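Local coordinates for protein thiol-activated cytolysin (Desulfobulbus propionicus, PDB 6NAL) that probably forms pores in membranes as a cytolysin of the thiol-activated, cholesterol-dependent family from a Gram-negative bacterium, at residues N157-M160 with D166-Y169; V102-A107 with S130-S135; G74-A79 with D210-S215. One frame throughout, in Å; residues are numbered along the deposited sequence.

Interaction 1 of 3, residues N157-M160 with D166-Y169; sequences NELM and DISY
I167, the first residue of helix 167-174, meets L159 and M160 on the side of the preceding helix 156-163, and every contact between the two segments is apolar. The end of the isoleucine reaches L159: its CD1 lies 3.9 Å from L159 CD2, and the two side chains meet at a slant. The branch point serves M160, a selenomethionine here, whose CG stands 4.0 Å from I167 CB while SE comes within 4.1 Å of the same carbon. These two chains cross at about a right angle, and the selenomethionine bends at its third torsion (55°). The backbone already places I167 CB beside M160; the first torsion, with CG1 anti to the backbone N (chi1 -159°), then turns CG1 so that CD1 lies by L159.

Polar interactions lie to the side of this apolar patch. D166, at the N-cap of helix 167-174, accepts from the backbone N of Y169 through OD1 in a weak bond of 3.3 Å, with an angle of 140° at the hydrogen. On the other helix, E158 bridges to K162, and N157 ND2 bonds to T27 OG1.

Three short helices, 156-163, 167-174 and 178-183, fill the connection between strands 147-152 and 187-202. In this family such a helical cluster is one of two that unfold into membrane-spanning hairpins, a role these helices probably share. Because no hydrogen bond or salt bridge ties the two segments directly and the summed buried surface is just 140 Å², their mutual hold depends on a few van der Waals contacts, which would suit helices expected to separate if they unfold as in relatives.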
ATOM      1  N   ASN A 157      -3.237 -13.129  22.827  1.00 45.67           N
ATOM      2  CA  ASN A 157      -2.837 -11.911  23.526  1.00 46.11           C
ATOM      3  C   ASN A 157      -3.413 -10.675  22.871  1.00 41.49           C
ATOM      4  O   ASN A 157      -3.665  -9.675  23.547  1.00 35.44           O
ATOM      5  CB  ASN A 157      -1.319 -11.776  23.602  1.00 43.36           C
ATOM      6  CG  ASN A 157      -0.713 -12.631  24.716  1.00 55.70           C
ATOM      7  OD1 ASN A 157      -1.162 -12.614  25.883  1.00 51.97           O
ATOM      8  ND2 ASN A 157       0.298 -13.396  24.352  1.00 41.73           N
ATOM      9  N   GLU A 158      -3.580 -10.707  21.557  1.00 41.83           N
ATOM     10  CA  GLU A 158      -4.251  -9.601  20.913  1.00 45.32           C
ATOM     11  C   GLU A 158      -5.693  -9.588  21.361  1.00 43.57           C
ATOM     12  O   GLU A 158      -6.259  -8.520  21.574  1.00 37.13           O
ATOM     13  CB  GLU A 158      -4.170  -9.688  19.378  1.00 40.77           C
ATOM     14  CG  GLU A 158      -4.349  -8.282  18.701  1.00 44.84           C
ATOM     15  CD  GLU A 158      -4.717  -8.292  17.204  1.00 43.97           C
ATOM     16  OE1 GLU A 158      -4.522  -9.334  16.527  1.00 38.89           O
ATOM     17  OE2 GLU A 158      -5.218  -7.242  16.697  1.00 44.38           O
ATOM     18  N   LEU A 159      -6.277 -10.780  21.538  1.00 41.55           N
ATOM     19  CA  LEU A 159      -7.645 -10.909  22.010  1.00 42.54           C
ATOM     20  C   LEU A 159      -7.795 -10.278  23.373  1.00 39.82           C
ATOM     21  O   LEU A 159      -8.642  -9.405  23.570  1.00 47.08           O
ATOM     22  CB  LEU A 159      -8.055 -12.384  22.077  1.00 45.58           C
ATOM     23  CG  LEU A 159      -9.554 -12.654  21.935  1.00 52.32           C
ATOM     24  CD1 LEU A 159      -9.937 -13.985  21.357  1.00 45.77           C
ATOM     25  CD2 LEU A 159     -10.195 -12.561  23.325  1.00 60.23           C
HETATM   26  N   MSE A 160      -6.972 -10.680  24.322  1.00 45.90           N
HETATM   27  CA  MSE A 160      -7.141 -10.195  25.683  1.00 43.36           C
HETATM   28  C   MSE A 160      -6.996  -8.704  25.700  1.00 41.43           C
HETATM   29  O   MSE A 160      -7.742  -8.016  26.338  1.00 39.51           O
HETATM   30  CB  MSE A 160      -6.148 -10.821  26.631  1.00 53.40           C
HETATM   31  CG  MSE A 160      -6.587 -12.193  27.155  1.00 69.76           C
HETATM   32 SE   MSE A 160      -4.997 -13.189  27.768  0.71 92.23          SE
HETATM   33  CE  MSE A 160      -4.293 -11.905  29.019  1.00 64.16           C
ATOM     34  N   ASP A 166     -12.044 -12.585  29.631  1.00 58.82           N
ATOM     35  CA  ASP A 166     -11.497 -13.708  30.386  1.00 76.09           C
ATOM     36  C   ASP A 166     -11.194 -14.808  29.377  1.00 69.00           C
ATOM     37  O   ASP A 166     -12.084 -15.557  28.991  1.00 61.65           O
ATOM     38  CB  ASP A 166     -12.482 -14.178  31.456  1.00 71.33           C
ATOM     39  CG  ASP A 166     -12.054 -15.499  32.124  1.00 71.98           C
ATOM     40  OD1 ASP A 166     -12.996 -16.212  32.546  1.00 72.61           O
ATOM     41  OD2 ASP A 166     -10.816 -15.806  32.237  1.00 72.75           O
ATOM     42  N   ILE A 167      -9.943 -14.906  28.934  1.00 61.06           N
ATOM     43  CA  ILE A 167      -9.622 -15.859  27.880  1.00 71.45           C
ATOM     44  C   ILE A 167     -10.075 -17.256  28.266  1.00 73.47           C
ATOM     45  O   ILE A 167     -10.583 -18.021  27.434  1.00 73.64           O
ATOM     46  CB  ILE A 167      -8.111 -15.839  27.587  1.00 86.24           C
ATOM     47  CG1 ILE A 167      -7.882 -16.420  26.185  1.00 87.72           C
ATOM     48  CG2 ILE A 167      -7.337 -16.645  28.659  1.00 83.89           C
ATOM     49  CD1 ILE A 167      -8.106 -15.438  25.045  1.00 78.06           C
ATOM     50  N   SER A 168      -9.866 -17.618  29.528  1.00 72.23           N
ATOM     51  CA  SER A 168     -10.196 -18.953  29.986  1.00 68.40           C
ATOM     52  C   SER A 168     -11.651 -19.287  29.683  1.00 65.45           C
ATOM     53  O   SER A 168     -11.943 -20.335  29.103  1.00 60.54           O
ATOM     54  CB  SER A 168      -9.908 -19.057  31.479  1.00 69.81           C
ATOM     55  OG  SER A 168     -10.747 -20.026  32.084  1.00 78.79           O
ATOM     56  N   TYR A 169     -12.579 -18.400  30.069  1.00 68.12           N
ATOM     57  CA  TYR A 169     -14.000 -18.589  29.758  1.00 65.39           C
ATOM     58  C   TYR A 169     -14.229 -18.692  28.250  1.00 66.00           C
ATOM     59  O   TYR A 169     -14.905 -19.606  27.754  1.00 60.79           O
ATOM     60  CB  TYR A 169     -14.803 -17.420  30.342  1.00 65.84           C
ATOM     61  CG  TYR A 169     -16.316 -17.479  30.139  1.00 66.05           C
ATOM     62  CD1 TYR A 169     -17.113 -18.273  30.956  1.00 61.51           C
ATOM     63  CD2 TYR A 169     -16.946 -16.711  29.147  1.00 64.70           C
ATOM     64  CE1 TYR A 169     -18.481 -18.321  30.792  1.00 66.44           C
ATOM     65  CE2 TYR A 169     -18.323 -16.756  28.973  1.00 62.76           C
ATOM     66  CZ  TYR A 169     -19.083 -17.562  29.796  1.00 65.84           C
ATOM     67  OH  TYR A 169     -20.443 -17.622  29.634  1.00 67.15           O
TER

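Interaction 2 of 3, residues V102-A107 with S130-S135; sequences VDLPGA and SKWFDS
L104, just past the end of strand 98-103, lays its CD2 against the indole of W132, 4.0 Å from CE3. The methyl carbon stands 3.8 Å above the ring plane but displaced toward the rim, and the two side chains run past each other in opposite directions. L104 also rests on I128 and L129 of helix 118-133, the helix that carries W132 in its last turn.

P105 contributes through its backbone, its carbonyl O being 3.8 Å from W132 CZ2. It is the second residue of a type II beta turn from L104 to A107, closed by a 3.0 Å bond from A107 N to L104 O. G106 takes the third place of the turn with a positive phi of 77°. The turn begins the loop that connects the antiparallel strands 98-103 and 110-114 of the large curved sheet. The second subunit also packs here: its W439 lies on P105 and its A436 on W132, both from the tryptophan-rich stretch recognisable as the family's undecapeptide motif.

A107 completes the turn and points CB at the pyrrole part of the indole, 3.9 Å from W132 NE1 and 4.1 Å from W132 CD1. The indole extends to the turn because W132 CG is anti to its backbone N (chi1 -168°).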
ATOM      1  N   VAL A 102     -23.798   0.939  45.565  1.00 42.90           N
ATOM      2  CA  VAL A 102     -24.375   0.428  44.335  1.00 43.19           C
ATOM      3  C   VAL A 102     -24.818   1.617  43.514  1.00 46.90           C
ATOM      4  O   VAL A 102     -25.617   2.420  43.984  1.00 46.95           O
ATOM      5  CB  VAL A 102     -25.582  -0.479  44.602  1.00 40.02           C
ATOM      6  CG1 VAL A 102     -26.123  -0.989  43.319  1.00 48.38           C
ATOM      7  CG2 VAL A 102     -25.202  -1.579  45.550  1.00 46.98           C
ATOM      8  N   ASP A 103     -24.350   1.703  42.287  1.00 44.72           N
ATOM      9  CA  ASP A 103     -24.726   2.791  41.403  1.00 57.63           C
ATOM     10  C   ASP A 103     -25.696   2.245  40.370  1.00 54.99           C
ATOM     11  O   ASP A 103     -25.274   1.575  39.419  1.00 58.15           O
ATOM     12  CB  ASP A 103     -23.516   3.398  40.715  1.00 59.95           C
ATOM     13  CG  ASP A 103     -23.923   4.324  39.575  1.00 77.18           C
ATOM     14  OD1 ASP A 103     -24.921   5.079  39.774  1.00 75.55           O
ATOM     15  OD2 ASP A 103     -23.278   4.271  38.481  1.00 81.52           O
ATOM     16  N   LEU A 104     -27.019   2.503  40.579  1.00 59.08           N
ATOM     17  CA  LEU A 104     -27.902   2.107  39.499  1.00 64.77           C
ATOM     18  C   LEU A 104     -28.380   3.324  38.731  1.00 60.87           C
ATOM     19  O   LEU A 104     -28.725   4.333  39.340  1.00 62.90           O
ATOM     20  CB  LEU A 104     -29.136   1.344  39.938  1.00 58.94           C
ATOM     21  CG  LEU A 104     -28.793   0.172  40.816  1.00 64.39           C
ATOM     22  CD1 LEU A 104     -29.018   0.646  42.245  1.00 59.72           C
ATOM     23  CD2 LEU A 104     -29.665  -0.997  40.515  1.00 74.94           C
ATOM     24  N   PRO A 105     -28.507   3.194  37.414  1.00 66.00           N
ATOM     25  CA  PRO A 105     -28.848   4.342  36.555  1.00 65.86           C
ATOM     26  C   PRO A 105     -30.270   4.788  36.790  1.00 60.45           C
ATOM     27  O   PRO A 105     -31.179   3.971  36.967  1.00 68.35           O
ATOM     28  CB  PRO A 105     -28.670   3.805  35.126  1.00 73.06           C
ATOM     29  CG  PRO A 105     -28.206   2.328  35.288  1.00 76.49           C
ATOM     30  CD  PRO A 105     -28.597   1.920  36.706  1.00 68.04           C
ATOM     31  N   GLY A 106     -30.439   6.099  36.829  1.00 64.84           N
ATOM     32  CA  GLY A 106     -31.714   6.686  37.172  1.00 70.43           C
ATOM     33  C   GLY A 106     -32.056   6.661  38.639  1.00 66.29           C
ATOM     34  O   GLY A 106     -33.083   7.233  39.019  1.00 74.09           O
ATOM     35  N   ALA A 107     -31.250   6.004  39.463  1.00 60.60           N
ATOM     36  CA  ALA A 107     -31.466   5.940  40.898  1.00 67.05           C
ATOM     37  C   ALA A 107     -30.398   6.751  41.613  1.00 67.72           C
ATOM     38  O   ALA A 107     -29.317   6.999  41.074  1.00 71.52           O
ATOM     39  CB  ALA A 107     -31.432   4.492  41.394  1.00 69.36           C
ATOM     40  N   SER A 130     -33.155  -5.732  44.945  1.00 65.96           N
ATOM     41  CA  SER A 130     -34.544  -6.081  45.216  1.00 72.02           C
ATOM     42  C   SER A 130     -35.392  -4.831  45.381  1.00 69.80           C
ATOM     43  O   SER A 130     -36.444  -4.702  44.760  1.00 70.55           O
ATOM     44  CB  SER A 130     -34.616  -6.971  46.452  1.00 67.50           C
ATOM     45  OG  SER A 130     -34.080  -8.246  46.140  1.00 73.17           O
ATOM     46  N   LYS A 131     -34.920  -3.872  46.172  1.00 63.36           N
ATOM     47  CA  LYS A 131     -35.718  -2.684  46.404  1.00 69.02           C
ATOM     48  C   LYS A 131     -35.859  -1.885  45.131  1.00 67.52           C
ATOM     49  O   LYS A 131     -36.839  -1.158  44.967  1.00 74.18           O
ATOM     50  CB  LYS A 131     -35.113  -1.833  47.526  1.00 72.44           C
ATOM     51  CG  LYS A 131     -34.859  -2.561  48.894  1.00 77.29           C
ATOM     52  CD  LYS A 131     -35.853  -3.692  49.206  1.00 83.28           C
ATOM     53  CE  LYS A 131     -35.362  -4.647  50.326  1.00 94.33           C
ATOM     54  NZ  LYS A 131     -34.532  -3.942  51.341  1.00 94.32           N
ATOM     55  N   TRP A 132     -34.917  -2.017  44.202  1.00 72.78           N
ATOM     56  CA  TRP A 132     -35.055  -1.211  43.004  1.00 76.31           C
ATOM     57  C   TRP A 132     -36.029  -1.829  42.023  1.00 75.48           C
ATOM     58  O   TRP A 132     -36.809  -1.103  41.405  1.00 79.88           O
ATOM     59  CB  TRP A 132     -33.734  -0.982  42.289  1.00 79.35           C
ATOM     60  CG  TRP A 132     -33.872   0.095  41.235  1.00 72.73           C
ATOM     61  CD1 TRP A 132     -34.193   1.433  41.428  1.00 80.33           C
ATOM     62  CD2 TRP A 132     -33.715  -0.075  39.844  1.00 74.92           C
ATOM     63  NE1 TRP A 132     -34.214   2.090  40.225  1.00 74.29           N
ATOM     64  CE2 TRP A 132     -33.917   1.186  39.237  1.00 75.00           C
ATOM     65  CE3 TRP A 132     -33.403  -1.170  39.043  1.00 79.96           C
ATOM     66  CZ2 TRP A 132     -33.816   1.368  37.866  1.00 86.22           C
ATOM     67  CZ3 TRP A 132     -33.303  -0.985  37.684  1.00 81.05           C
ATOM     68  CH2 TRP A 132     -33.521   0.271  37.104  1.00 87.54           C
ATOM     69  N   PHE A 133     -35.986  -3.146  41.808  1.00 75.06           N
ATOM     70  CA  PHE A 133     -37.012  -3.671  40.922  1.00 84.28           C
ATOM     71  C   PHE A 133     -38.243  -4.167  41.690  1.00 90.42           C
ATOM     72  O   PHE A 133     -39.309  -4.304  41.081  1.00 95.27           O
ATOM     73  CB  PHE A 133     -36.482  -4.731  39.901  1.00 94.88           C
ATOM     74  CG  PHE A 133     -35.642  -5.846  40.454  1.00 85.06           C
ATOM     75  CD1 PHE A 133     -36.073  -6.615  41.534  1.00 83.08           C
ATOM     76  CD2 PHE A 133     -34.423  -6.162  39.833  1.00 69.10           C
ATOM     77  CE1 PHE A 133     -35.278  -7.669  42.007  1.00 80.65           C
ATOM     78  CE2 PHE A 133     -33.626  -7.203  40.303  1.00 71.44           C
ATOM     79  CZ  PHE A 133     -34.053  -7.960  41.387  1.00 72.73           C
ATOM     80  N   ASP A 134     -38.183  -4.314  43.022  1.00 88.45           N
ATOM     81  CA  ASP A 134     -39.457  -4.377  43.742  1.00 88.97           C
ATOM     82  C   ASP A 134     -40.205  -3.053  43.691  1.00 84.57           C
ATOM     83  O   ASP A 134     -41.272  -2.948  44.295  1.00 87.01           O
ATOM     84  CB  ASP A 134     -39.270  -4.772  45.205  1.00 88.59           C
ATOM     85  CG  ASP A 134     -39.600  -6.238  45.460  1.00 96.14           C
ATOM     86  OD1 ASP A 134     -39.914  -6.604  46.613  1.00100.47           O
ATOM     87  OD2 ASP A 134     -39.512  -7.044  44.505  1.00 94.54           O
ATOM     88  N   SER A 135     -39.657  -2.045  43.008  1.00 81.65           N
ATOM     89  CA  SER A 135     -40.294  -0.744  42.847  1.00 84.71           C
ATOM     90  C   SER A 135     -40.516  -0.373  41.384  1.00 86.97           C
ATOM     91  O   SER A 135     -40.852   0.785  41.106  1.00 84.35           O
ATOM     92  CB  SER A 135     -39.462   0.344  43.552  1.00 81.52           C
ATOM     93  OG  SER A 135     -38.648   1.089  42.659  1.00 79.29           O
TER

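Interaction 3 of 3, residues G74-A79 with D210-S215; sequences GALLVA and DIFAES
A buried, wholly apolar contact joins L76 to I211 and F212, fastening the loop between strand 187-202 and helix 218-224 onto the short strand 76-78. That strand is added alongside the long strand 232-250 of the bent central sheet of the MACPF/CDC fold, which the cholesterol-dependent cytolysins share with their MACPF relatives. There 76-78 runs antiparallel to both 89-90 and 232-250, with backbone bonds from L76 to L91 and from L77 to L233.

L76 is the one residue of its segment to touch the loop, and a single methyl, CD1, makes the contacts with both loop residues. Its CB points toward the loop, with CG anti to the carbonyl carbon (chi1 -68°) and the second torsion fully extended, which carries CD1 outward from the strand. There it comes 4.1 Å from I211 CG1, so that the isoleucine is met along its longer branch. F234 of strand 232-250 lies against both L76 and I211 and extends the apolar cluster into the neighbouring strand.

CB of F212 leaves the backbone to one side of the strand, yet the ring's end approaches L76, the two side chains crossing at a slant. F212 also packs on V93 and on I7 of helix 2-12, while its carbonyl O accepts from R4 NH2 of that helix, so the loop is held by the N-terminal helix as well as by the sheet.

Within the loop, I211 CG2 lies over the centre of the F212 ring, 3.4 Å above its plane. The closest approach between the segments is oblique to this same ring, with L76 CD1 3.5 Å from F212 CE1 and 4.0 Å from F212 CZ.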
ATOM      1  N   GLY A  74     -14.523  -4.375  47.371  1.00 36.83           N
ATOM      2  CA  GLY A  74     -13.972  -4.417  48.699  1.00 33.47           C
ATOM      3  C   GLY A  74     -13.156  -5.647  49.017  1.00 36.22           C
ATOM      4  O   GLY A  74     -12.688  -5.783  50.163  1.00 36.45           O
ATOM      5  N   ALA A  75     -12.971  -6.555  48.063  1.00 36.34           N
ATOM      6  CA  ALA A  75     -12.028  -7.651  48.312  1.00 40.44           C
ATOM      7  C   ALA A  75     -10.615  -7.094  48.430  1.00 41.12           C
ATOM      8  O   ALA A  75     -10.338  -5.947  48.042  1.00 37.95           O
ATOM      9  CB  ALA A  75     -12.075  -8.702  47.197  1.00 34.59           C
ATOM     10  N   LEU A  76      -9.717  -7.906  48.998  1.00 41.29           N
ATOM     11  CA  LEU A  76      -8.288  -7.614  49.011  1.00 38.71           C
ATOM     12  C   LEU A  76      -7.542  -8.709  48.265  1.00 39.67           C
ATOM     13  O   LEU A  76      -7.950  -9.879  48.265  1.00 37.40           O
ATOM     14  CB  LEU A  76      -7.764  -7.511  50.403  1.00 44.95           C
ATOM     15  CG  LEU A  76      -8.266  -6.308  51.194  1.00 42.56           C
ATOM     16  CD1 LEU A  76      -7.643  -6.496  52.604  1.00 42.47           C
ATOM     17  CD2 LEU A  76      -7.887  -4.997  50.611  1.00 40.35           C
ATOM     18  N   LEU A  77      -6.464  -8.319  47.600  1.00 33.49           N
ATOM     19  CA  LEU A  77      -5.712  -9.251  46.776  1.00 39.06           C
ATOM     20  C   LEU A  77      -4.244  -8.980  47.000  1.00 35.59           C
ATOM     21  O   LEU A  77      -3.888  -7.877  47.423  1.00 33.64           O
ATOM     22  CB  LEU A  77      -6.010  -9.075  45.287  1.00 37.19           C
ATOM     23  CG  LEU A  77      -7.439  -9.287  44.840  1.00 39.71           C
ATOM     24  CD1 LEU A  77      -7.603  -8.710  43.425  1.00 36.69           C
ATOM     25  CD2 LEU A  77      -7.765 -10.812  44.910  1.00 34.02           C
ATOM     26  N   VAL A  78      -3.387  -9.958  46.662  1.00 31.61           N
ATOM     27  CA  VAL A  78      -1.949  -9.686  46.549  1.00 40.67           C
ATOM     28  C   VAL A  78      -1.601  -9.450  45.074  1.00 35.72           C
ATOM     29  O   VAL A  78      -1.894 -10.272  44.199  1.00 37.23           O
ATOM     30  CB  VAL A  78      -1.059 -10.782  47.186  1.00 47.63           C
ATOM     31  CG1 VAL A  78      -1.594 -11.219  48.566  1.00 54.16           C
ATOM     32  CG2 VAL A  78      -0.864 -11.986  46.295  1.00 54.99           C
ATOM     33  N   ALA A  79      -0.996  -8.310  44.796  1.00 41.08           N
ATOM     34  CA  ALA A  79      -0.659  -7.979  43.414  1.00 43.20           C
ATOM     35  C   ALA A  79       0.330  -9.001  42.875  1.00 48.00           C
ATOM     36  O   ALA A  79       1.255  -9.445  43.576  1.00 47.41           O
ATOM     37  CB  ALA A  79      -0.086  -6.569  43.337  1.00 43.15           C
ATOM     38  N   ASP A 210      -7.244   0.495  58.564  1.00 50.51           N
ATOM     39  CA  ASP A 210      -8.648   0.413  58.992  1.00 56.01           C
ATOM     40  C   ASP A 210      -9.467  -0.659  58.262  1.00 50.72           C
ATOM     41  O   ASP A 210     -10.554  -1.018  58.729  1.00 54.53           O
ATOM     42  CB  ASP A 210      -9.378   1.760  58.802  1.00 50.61           C
ATOM     43  CG  ASP A 210      -8.742   2.922  59.593  1.00 72.72           C
ATOM     44  OD1 ASP A 210      -7.619   2.765  60.151  1.00 73.63           O
ATOM     45  OD2 ASP A 210      -9.380   4.003  59.646  1.00 77.50           O
ATOM     46  N   ILE A 211      -9.005  -1.152  57.112  1.00 54.40           N
ATOM     47  CA  ILE A 211      -9.681  -2.263  56.451  1.00 47.46           C
ATOM     48  C   ILE A 211      -9.547  -3.561  57.230  1.00 49.62           C
ATOM     49  O   ILE A 211     -10.378  -4.469  57.052  1.00 46.88           O
ATOM     50  CB  ILE A 211      -9.135  -2.449  55.025  1.00 46.12           C
ATOM     51  CG1 ILE A 211      -9.950  -3.465  54.237  1.00 50.13           C
ATOM     52  CG2 ILE A 211      -7.652  -2.908  55.025  1.00 43.34           C
ATOM     53  CD1 ILE A 211     -11.125  -2.880  53.523  1.00 49.22           C
ATOM     54  N   PHE A 212      -8.534  -3.684  58.086  1.00 37.51           N
ATOM     55  CA  PHE A 212      -8.346  -4.936  58.801  1.00 55.49           C
ATOM     56  C   PHE A 212      -9.051  -4.930  60.162  1.00 48.50           C
ATOM     57  O   PHE A 212      -9.219  -3.894  60.811  1.00 50.74           O
ATOM     58  CB  PHE A 212      -6.856  -5.206  58.945  1.00 40.88           C
ATOM     59  CG  PHE A 212      -6.135  -5.274  57.624  1.00 48.39           C
ATOM     60  CD1 PHE A 212      -6.351  -6.331  56.763  1.00 48.98           C
ATOM     61  CD2 PHE A 212      -5.263  -4.261  57.239  1.00 48.53           C
ATOM     62  CE1 PHE A 212      -5.678  -6.402  55.538  1.00 51.05           C
ATOM     63  CE2 PHE A 212      -4.583  -4.306  56.018  1.00 45.35           C
ATOM     64  CZ  PHE A 212      -4.773  -5.390  55.171  1.00 41.13           C
ATOM     65  N   ALA A 213      -9.522  -6.103  60.561  1.00 54.11           N
ATOM     66  CA  ALA A 213      -9.962  -6.285  61.945  1.00 55.14           C
ATOM     67  C   ALA A 213      -8.814  -6.014  62.918  1.00 50.85           C
ATOM     68  O   ALA A 213      -7.625  -6.207  62.604  1.00 45.68           O
ATOM     69  CB  ALA A 213     -10.496  -7.706  62.149  1.00 48.20           C
ATOM     70  N   GLU A 214      -9.188  -5.588  64.127  1.00 62.75           N
ATOM     71  CA  GLU A 214      -8.193  -5.228  65.135  1.00 69.13           C
ATOM     72  C   GLU A 214      -7.282  -6.391  65.488  1.00 56.73           C
ATOM     73  O   GLU A 214      -6.129  -6.166  65.875  1.00 49.71           O
ATOM     74  CB  GLU A 214      -8.887  -4.719  66.391  1.00 68.30           C
ATOM     75  CG  GLU A 214      -9.200  -3.224  66.367  1.00 82.60           C
ATOM     76  CD  GLU A 214      -9.798  -2.728  67.673  1.00104.55           C
ATOM     77  OE1 GLU A 214     -11.027  -2.906  67.858  1.00101.78           O
ATOM     78  OE2 GLU A 214      -9.040  -2.167  68.504  1.00116.26           O
ATOM     79  N   SER A 215      -7.767  -7.631  65.331  1.00 53.07           N
ATOM     80  CA  SER A 215      -6.957  -8.811  65.620  1.00 53.56           C
ATOM     81  C   SER A 215      -5.864  -9.082  64.597  1.00 54.60           C
ATOM     82  O   SER A 215      -4.928  -9.826  64.913  1.00 63.00           O
ATOM     83  CB  SER A 215      -7.832 -10.056  65.695  1.00 59.06           C
ATOM     84  OG  SER A 215      -8.816 -10.073  64.675  1.00 62.40           O
TER

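How the interactions relate
No hydrogen bond or salt bridge crosses any of the three contacts, and none touches another. Interactions 2 and 3 both reach the large antiparallel sheet and lie on the same side of the chain's centre, with about 11 Å between their nearest atoms. Interaction 1 is nearer the middle of the molecule, its centre 13 Å from that of the chain, and joins two short helices instead; its nearest atoms are about 14 Å from interaction 3 and about 20 Å from interaction 2. Along the chain, interaction 3 closes a long loop that encloses interactions 2 and 1 in series. Of the three, interaction 2 alone is touched by the second subunit.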